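Local coordinates for Sodium/calcium exchanger membrane region domain-containing protein (Archaeoglobus fulgidus, PDB 4KPP), which probably exchanges protons for calcium ions across the membrane, as a member of the sodium/calcium exchanger family, at residues L49-D60 / R205-A216. Numbering follows the deposited sequence.
Sequences LISWAAETAEMD and RRLSVVVLFLFA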
ATOM      1  N   LEU A  49     -11.357   9.072  -5.983  1.00 20.80           N
ATOM      2  CA  LEU A  49     -11.249  10.064  -7.046  1.00 25.02           C
ATOM      3  C   LEU A  49      -9.919   9.910  -7.768  1.00 27.57           C
ATOM      4  O   LEU A  49      -9.869   9.895  -9.000  1.00 22.86           O
ATOM      5  CB  LEU A  49     -11.384  11.482  -6.483  1.00 25.19           C
ATOM      6  CG  LEU A  49     -12.723  11.810  -5.816  1.00 32.71           C
ATOM      7  CD1 LEU A  49     -12.663  13.147  -5.085  1.00 30.57           C
ATOM      8  CD2 LEU A  49     -13.859  11.800  -6.836  1.00 33.69           C
ATOM      9  N   ILE A  50      -8.847   9.784  -6.987  1.00 28.98           N
ATOM     10  CA  ILE A  50      -7.509   9.590  -7.529  1.00 31.26           C
ATOM     11  C   ILE A  50      -7.433   8.316  -8.365  1.00 29.37           C
ATOM     12  O   ILE A  50      -6.869   8.317  -9.455  1.00 28.22           O
ATOM     13  CB  ILE A  50      -6.447   9.560  -6.407  1.00 33.26           C
ATOM     14  CG1 ILE A  50      -6.191  10.977  -5.893  1.00 31.94           C
ATOM     15  CG2 ILE A  50      -5.146   8.955  -6.909  1.00 31.08           C
ATOM     16  CD1 ILE A  50      -5.237  11.051  -4.730  1.00 31.17           C
ATOM     17  N   SER A  51      -8.029   7.238  -7.866  1.00 33.01           N
ATOM     18  CA  SER A  51      -8.027   5.977  -8.595  1.00 36.59           C
ATOM     19  C   SER A  51      -8.811   6.089  -9.899  1.00 32.91           C
ATOM     20  O   SER A  51      -8.373   5.588 -10.935  1.00 29.91           O
ATOM     21  CB  SER A  51      -8.579   4.846  -7.727  1.00 39.08           C
ATOM     22  OG  SER A  51      -7.688   4.564  -6.665  1.00 41.96           O
ATOM     23  N   TRP A  52      -9.965   6.749  -9.838  1.00 31.27           N
ATOM     24  CA  TRP A  52     -10.767   7.018 -11.027  1.00 29.45           C
ATOM     25  C   TRP A  52      -9.973   7.830 -12.035  1.00 28.14           C
ATOM     26  O   TRP A  52     -10.047   7.586 -13.241  1.00 30.71           O
ATOM     27  CB  TRP A  52     -12.045   7.774 -10.657  1.00 34.27           C
ATOM     28  CG  TRP A  52     -13.073   6.926  -9.986  1.00 39.06           C
ATOM     29  CD1 TRP A  52     -13.075   5.565  -9.888  1.00 42.24           C
ATOM     30  CD2 TRP A  52     -14.254   7.379  -9.314  1.00 38.74           C
ATOM     31  NE1 TRP A  52     -14.185   5.142  -9.199  1.00 42.03           N
ATOM     32  CE2 TRP A  52     -14.926   6.235  -8.836  1.00 40.30           C
ATOM     33  CE3 TRP A  52     -14.811   8.638  -9.071  1.00 38.72           C
ATOM     34  CZ2 TRP A  52     -16.124   6.315  -8.129  1.00 39.84           C
ATOM     35  CZ3 TRP A  52     -16.002   8.713  -8.369  1.00 38.14           C
ATOM     36  CH2 TRP A  52     -16.645   7.560  -7.908  1.00 39.32           C
ATOM     37  N   ALA A  53      -9.213   8.798 -11.531  1.00 27.66           N
ATOM     38  CA  ALA A  53      -8.382   9.652 -12.372  1.00 29.97           C
ATOM     39  C   ALA A  53      -7.219   8.886 -13.000  1.00 30.52           C
ATOM     40  O   ALA A  53      -6.897   9.078 -14.172  1.00 26.21           O
ATOM     41  CB  ALA A  53      -7.859  10.831 -11.566  1.00 30.66           C
ATOM     42  N   ALA A  54      -6.589   8.022 -12.211  1.00 33.93           N
ATOM     43  CA  ALA A  54      -5.437   7.249 -12.668  1.00 31.84           C
ATOM     44  C   ALA A  54      -5.832   6.213 -13.711  1.00 28.93           C
ATOM     45  O   ALA A  54      -5.064   5.915 -14.620  1.00 29.66           O
ATOM     46  CB  ALA A  54      -4.748   6.579 -11.491  1.00 32.70           C
ATOM     47  N   GLU A  55      -7.035   5.666 -13.572  1.00 30.10           N
ATOM     48  CA  GLU A  55      -7.523   4.634 -14.480  1.00 33.42           C
ATOM     49  C   GLU A  55      -7.922   5.211 -15.834  1.00 32.48           C
ATOM     50  O   GLU A  55      -7.816   4.539 -16.859  1.00 35.54           O
ATOM     51  CB  GLU A  55      -8.699   3.881 -13.853  1.00 40.66           C
ATOM     52  CG  GLU A  55      -8.294   2.941 -12.730  1.00 48.83           C
ATOM     53  CD  GLU A  55      -9.479   2.421 -11.941  1.00 57.99           C
ATOM     54  OE1 GLU A  55     -10.555   3.057 -11.985  1.00 59.35           O
ATOM     55  OE2 GLU A  55      -9.333   1.376 -11.273  1.00 62.70           O
ATOM     56  N   THR A  56      -8.382   6.457 -15.827  1.00 32.28           N
ATOM     57  CA  THR A  56      -8.723   7.151 -17.059  1.00 30.45           C
ATOM     58  C   THR A  56      -7.451   7.501 -17.820  1.00 35.25           C
ATOM     59  O   THR A  56      -7.365   7.310 -19.035  1.00 37.74           O
ATOM     60  CB  THR A  56      -9.502   8.439 -16.766  1.00 25.95           C
ATOM     61  OG1 THR A  56     -10.667   8.124 -15.998  1.00 26.91           O
ATOM     62  CG2 THR A  56      -9.921   9.119 -18.058  1.00 24.03           C
ATOM     63  N   ALA A  57      -6.463   8.008 -17.088  1.00 34.11           N
ATOM     64  CA  ALA A  57      -5.166   8.347 -17.662  1.00 31.57           C
ATOM     65  C   ALA A  57      -4.467   7.106 -18.206  1.00 34.16           C
ATOM     66  O   ALA A  57      -3.724   7.178 -19.189  1.00 35.06           O
ATOM     67  CB  ALA A  57      -4.290   9.045 -16.623  1.00 26.24           C
ATOM     68  N   GLU A  58      -4.705   5.968 -17.561  1.00 35.72           N
ATOM     69  CA  GLU A  58      -4.097   4.709 -17.983  1.00 38.65           C
ATOM     70  C   GLU A  58      -4.703   4.213 -19.294  1.00 36.38           C
ATOM     71  O   GLU A  58      -3.997   3.686 -20.153  1.00 33.57           O
ATOM     72  CB  GLU A  58      -4.245   3.643 -16.896  1.00 42.79           C
ATOM     73  CG  GLU A  58      -3.545   2.331 -17.220  1.00 47.15           C
ATOM     74  CD  GLU A  58      -3.745   1.278 -16.147  1.00 50.87           C
ATOM     75  OE1 GLU A  58      -4.534   1.528 -15.212  1.00 52.15           O
ATOM     76  OE2 GLU A  58      -3.116   0.203 -16.240  1.00 51.86           O
ATOM     77  N   MET A  59      -6.013   4.384 -19.439  1.00 36.33           N
ATOM     78  CA  MET A  59      -6.701   4.008 -20.667  1.00 36.23           C
ATOM     79  C   MET A  59      -6.328   4.977 -21.786  1.00 37.87           C
ATOM     80  O   MET A  59      -6.210   4.591 -22.950  1.00 35.71           O
ATOM     81  CB  MET A  59      -8.216   4.013 -20.447  1.00 33.87           C
ATOM     82  CG  MET A  59      -9.027   3.549 -21.649  1.00 38.11           C
ATOM     83  SD  MET A  59      -8.727   1.818 -22.076  1.00 70.12           S
ATOM     84  CE  MET A  59      -9.894   1.590 -23.416  1.00 64.60           C
ATOM     85  N   ASP A  60      -6.136   6.237 -21.408  1.00 40.86           N
ATOM     86  CA  ASP A  60      -5.795   7.303 -22.342  1.00 39.54           C
ATOM     87  C   ASP A  60      -4.386   7.103 -22.900  1.00 41.88           C
ATOM     88  O   ASP A  60      -4.210   6.867 -24.094  1.00 48.12           O
ATOM     89  CB  ASP A  60      -5.892   8.653 -21.626  1.00 38.52           C
ATOM     90  CG  ASP A  60      -6.150   9.808 -22.572  1.00 37.81           C
ATOM     91  OD1 ASP A  60      -5.780   9.718 -23.763  1.00 41.83           O
ATOM     92  OD2 ASP A  60      -6.725  10.816 -22.116  1.00 34.63           O
ATOM     93  N   ARG A 205     -11.564  15.583 -21.411  1.00 31.27           N
ATOM     94  CA  ARG A 205     -11.234  14.401 -20.619  1.00 28.16           C
ATOM     95  C   ARG A 205      -9.992  14.626 -19.765  1.00 27.09           C
ATOM     96  O   ARG A 205     -10.005  14.367 -18.563  1.00 26.98           O
ATOM     97  CB  ARG A 205     -11.013  13.179 -21.516  1.00 27.06           C
ATOM     98  CG  ARG A 205     -10.425  11.992 -20.765  1.00 27.69           C
ATOM     99  CD  ARG A 205     -10.321  10.741 -21.620  1.00 28.37           C
ATOM    100  NE  ARG A 205      -9.321  10.864 -22.675  1.00 33.79           N
ATOM    101  CZ  ARG A 205      -9.604  10.907 -23.973  1.00 33.59           C
ATOM    102  NH1 ARG A 205     -10.864  10.833 -24.381  1.00 31.50           N
ATOM    103  NH2 ARG A 205      -8.629  11.014 -24.863  1.00 32.01           N
ATOM    104  N   ARG A 206      -8.924  15.110 -20.389  1.00 25.56           N
ATOM    105  CA  ARG A 206      -7.656  15.286 -19.694  1.00 26.95           C
ATOM    106  C   ARG A 206      -7.690  16.433 -18.682  1.00 28.45           C
ATOM    107  O   ARG A 206      -7.095  16.334 -17.611  1.00 27.15           O
ATOM    108  CB  ARG A 206      -6.506  15.444 -20.690  1.00 28.97           C
ATOM    109  CG  ARG A 206      -6.260  14.189 -21.520  1.00 30.93           C
ATOM    110  CD  ARG A 206      -5.028  14.309 -22.405  1.00 31.03           C
ATOM    111  NE  ARG A 206      -4.808  13.101 -23.198  1.00 31.99           N
ATOM    112  CZ  ARG A 206      -3.951  13.013 -24.210  1.00 32.04           C
ATOM    113  NH1 ARG A 206      -3.228  14.068 -24.563  1.00 29.46           N
ATOM    114  NH2 ARG A 206      -3.819  11.874 -24.874  1.00 34.61           N
ATOM    115  N   LEU A 207      -8.395  17.509 -19.020  1.00 28.81           N
ATOM    116  CA  LEU A 207      -8.601  18.613 -18.086  1.00 29.22           C
ATOM    117  C   LEU A 207      -9.316  18.122 -16.839  1.00 27.43           C
ATOM    118  O   LEU A 207      -8.987  18.520 -15.720  1.00 25.26           O
ATOM    119  CB  LEU A 207      -9.431  19.724 -18.731  1.00 32.99           C
ATOM    120  CG  LEU A 207      -8.692  20.780 -19.552  1.00 41.60           C
ATOM    121  CD1 LEU A 207      -9.682  21.684 -20.272  1.00 43.81           C
ATOM    122  CD2 LEU A 207      -7.767  21.590 -18.662  1.00 46.51           C
ATOM    123  N   SER A 208     -10.299  17.253 -17.051  1.00 27.06           N
ATOM    124  CA  SER A 208     -11.134  16.747 -15.972  1.00 26.29           C
ATOM    125  C   SER A 208     -10.344  15.919 -14.965  1.00 27.29           C
ATOM    126  O   SER A 208     -10.453  16.139 -13.762  1.00 30.89           O
ATOM    127  CB  SER A 208     -12.304  15.935 -16.534  1.00 28.43           C
ATOM    128  OG  SER A 208     -13.233  16.777 -17.195  1.00 30.46           O
ATOM    129  N   VAL A 209      -9.546  14.974 -15.451  1.00 28.27           N
ATOM    130  CA  VAL A 209      -8.800  14.106 -14.546  1.00 30.23           C
ATOM    131  C   VAL A 209      -7.643  14.852 -13.889  1.00 27.51           C
ATOM    132  O   VAL A 209      -7.174  14.461 -12.821  1.00 25.04           O
ATOM    133  CB  VAL A 209      -8.304  12.817 -15.231  1.00 32.36           C
ATOM    134  CG1 VAL A 209      -9.361  12.281 -16.176  1.00 32.40           C
ATOM    135  CG2 VAL A 209      -7.016  13.067 -15.970  1.00 34.42           C
ATOM    136  N   VAL A 210      -7.192  15.928 -14.529  1.00 28.07           N
ATOM    137  CA  VAL A 210      -6.199  16.807 -13.923  1.00 26.61           C
ATOM    138  C   VAL A 210      -6.841  17.558 -12.758  1.00 28.66           C
ATOM    139  O   VAL A 210      -6.270  17.635 -11.669  1.00 30.32           O
ATOM    140  CB  VAL A 210      -5.589  17.795 -14.945  1.00 23.12           C
ATOM    141  CG1 VAL A 210      -4.933  18.975 -14.234  1.00 19.93           C
ATOM    142  CG2 VAL A 210      -4.577  17.083 -15.834  1.00 22.63           C
ATOM    143  N   VAL A 211      -8.035  18.098 -12.993  1.00 27.22           N
ATOM    144  CA  VAL A 211      -8.811  18.735 -11.931  1.00 28.29           C
ATOM    145  C   VAL A 211      -9.076  17.753 -10.791  1.00 26.06           C
ATOM    146  O   VAL A 211      -8.902  18.090  -9.618  1.00 26.81           O
ATOM    147  CB  VAL A 211     -10.149  19.299 -12.462  1.00 31.71           C
ATOM    148  CG1 VAL A 211     -11.074  19.671 -11.310  1.00 30.60           C
ATOM    149  CG2 VAL A 211      -9.902  20.504 -13.370  1.00 31.82           C
ATOM    150  N   LEU A 212      -9.478  16.535 -11.143  1.00 24.28           N
ATOM    151  CA  LEU A 212      -9.725  15.485 -10.154  1.00 28.37           C
ATOM    152  C   LEU A 212      -8.486  15.180  -9.318  1.00 26.90           C
ATOM    153  O   LEU A 212      -8.548  15.174  -8.091  1.00 29.09           O
ATOM    154  CB  LEU A 212     -10.219  14.207 -10.833  1.00 31.40           C
ATOM    155  CG  LEU A 212     -11.726  14.100 -11.060  1.00 31.08           C
ATOM    156  CD1 LEU A 212     -12.067  12.790 -11.754  1.00 27.39           C
ATOM    157  CD2 LEU A 212     -12.465  14.214  -9.739  1.00 31.91           C
ATOM    158  N   PHE A 213      -7.369  14.925  -9.997  1.00 24.52           N
ATOM    159  CA  PHE A 213      -6.084  14.704  -9.343  1.00 28.52           C
ATOM    160  C   PHE A 213      -5.715  15.847  -8.399  1.00 27.14           C
ATOM    161  O   PHE A 213      -5.345  15.616  -7.245  1.00 26.13           O
ATOM    162  CB  PHE A 213      -4.983  14.544 -10.393  1.00 35.42           C
ATOM    163  CG  PHE A 213      -4.581  13.120 -10.646  1.00 40.33           C
ATOM    164  CD1 PHE A 213      -4.473  12.220  -9.600  1.00 40.21           C
ATOM    165  CD2 PHE A 213      -4.308  12.683 -11.933  1.00 44.26           C
ATOM    166  CE1 PHE A 213      -4.100  10.909  -9.831  1.00 43.78           C
ATOM    167  CE2 PHE A 213      -3.934  11.374 -12.172  1.00 45.92           C
ATOM    168  CZ  PHE A 213      -3.830  10.484 -11.119  1.00 46.13           C
ATOM    169  N   LEU A 214      -5.810  17.078  -8.893  1.00 22.48           N
ATOM    170  CA  LEU A 214      -5.435  18.241  -8.098  1.00 26.18           C
ATOM    171  C   LEU A 214      -6.366  18.428  -6.909  1.00 26.16           C
ATOM    172  O   LEU A 214      -5.916  18.737  -5.807  1.00 25.16           O
ATOM    173  CB  LEU A 214      -5.403  19.512  -8.953  1.00 28.45           C
ATOM    174  CG  LEU A 214      -4.281  19.607  -9.989  1.00 32.92           C
ATOM    175  CD1 LEU A 214      -4.417  20.879 -10.806  1.00 34.81           C
ATOM    176  CD2 LEU A 214      -2.917  19.534  -9.318  1.00 33.43           C
ATOM    177  N   PHE A 215      -7.664  18.232  -7.134  1.00 24.25           N
ATOM    178  CA  PHE A 215      -8.647  18.416  -6.075  1.00 23.74           C
ATOM    179  C   PHE A 215      -8.510  17.353  -4.997  1.00 22.54           C
ATOM    180  O   PHE A 215      -8.551  17.657  -3.808  1.00 24.41           O
ATOM    181  CB  PHE A 215     -10.071  18.410  -6.631  1.00 27.59           C
ATOM    182  CG  PHE A 215     -11.128  18.329  -5.567  1.00 31.45           C
ATOM    183  CD1 PHE A 215     -11.388  19.416  -4.745  1.00 31.60           C
ATOM    184  CD2 PHE A 215     -11.856  17.166  -5.380  1.00 33.19           C
ATOM    185  CE1 PHE A 215     -12.354  19.342  -3.759  1.00 33.58           C
ATOM    186  CE2 PHE A 215     -12.824  17.087  -4.395  1.00 34.06           C
ATOM    187  CZ  PHE A 215     -13.073  18.175  -3.586  1.00 33.94           C
ATOM    188  N   ALA A 216      -8.347  16.104  -5.420  1.00 26.19           N
ATOM    189  CA  ALA A 216      -8.206  14.996  -4.483  1.00 24.15           C
ATOM    190  C   ALA A 216      -6.874  15.078  -3.744  1.00 22.04           C
ATOM    191  O   ALA A 216      -6.811  14.844  -2.536  1.00 23.23           O
ATOM    192  CB  ALA A 216      -8.337  13.673  -5.206  1.00 23.13           C
TER
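Ala53 and Val209 mark the close point of two helices that run roughly antiparallel, their segment axes 8.7 Å apart and 149° between their directions. The alanine is small enough for the Phe213 ring to lie flat against it: Ala53 CB sits 3.8 Å from the ring centroid, almost on the normal, a CH-pi contact. At the edge of that ring, Ile50 CG2 meets Phe213 CE1 at 3.7 Å. Ile50 CG1 presses on Ala216 CB at 3.5 Å, while Leu49 reaches Leu212 and the edge of the Phe215 ring. Further along, Thr56 CG2 stands anti to the backbone N and packs on Val209 CG1; its hydroxyl turns back to bond Trp52 O.

The polar end is a salt-bridge network. Asp60 OD2 takes a nearly straight bond from Arg205 NE (2.7 Å, 171°) and another from Arg206 NE, the two arriving from opposite faces of the carboxylate. Arg206 grips side-on, its NH2 reaching Asp60 OD1 at 3.1 Å. With an alanine in place of Asp60, both guanidinium groups would probably lose their shared carboxylate and be free to turn.

The contact joins helix 32-60 to helix 202-221, and so the two exchanger-family regions, away from the calcium site. Helix 193-199 packs against Thr56, helix 4-14 against Leu49, and Leu73 of helix 67-73 against Ile50, Ala54 and Phe213.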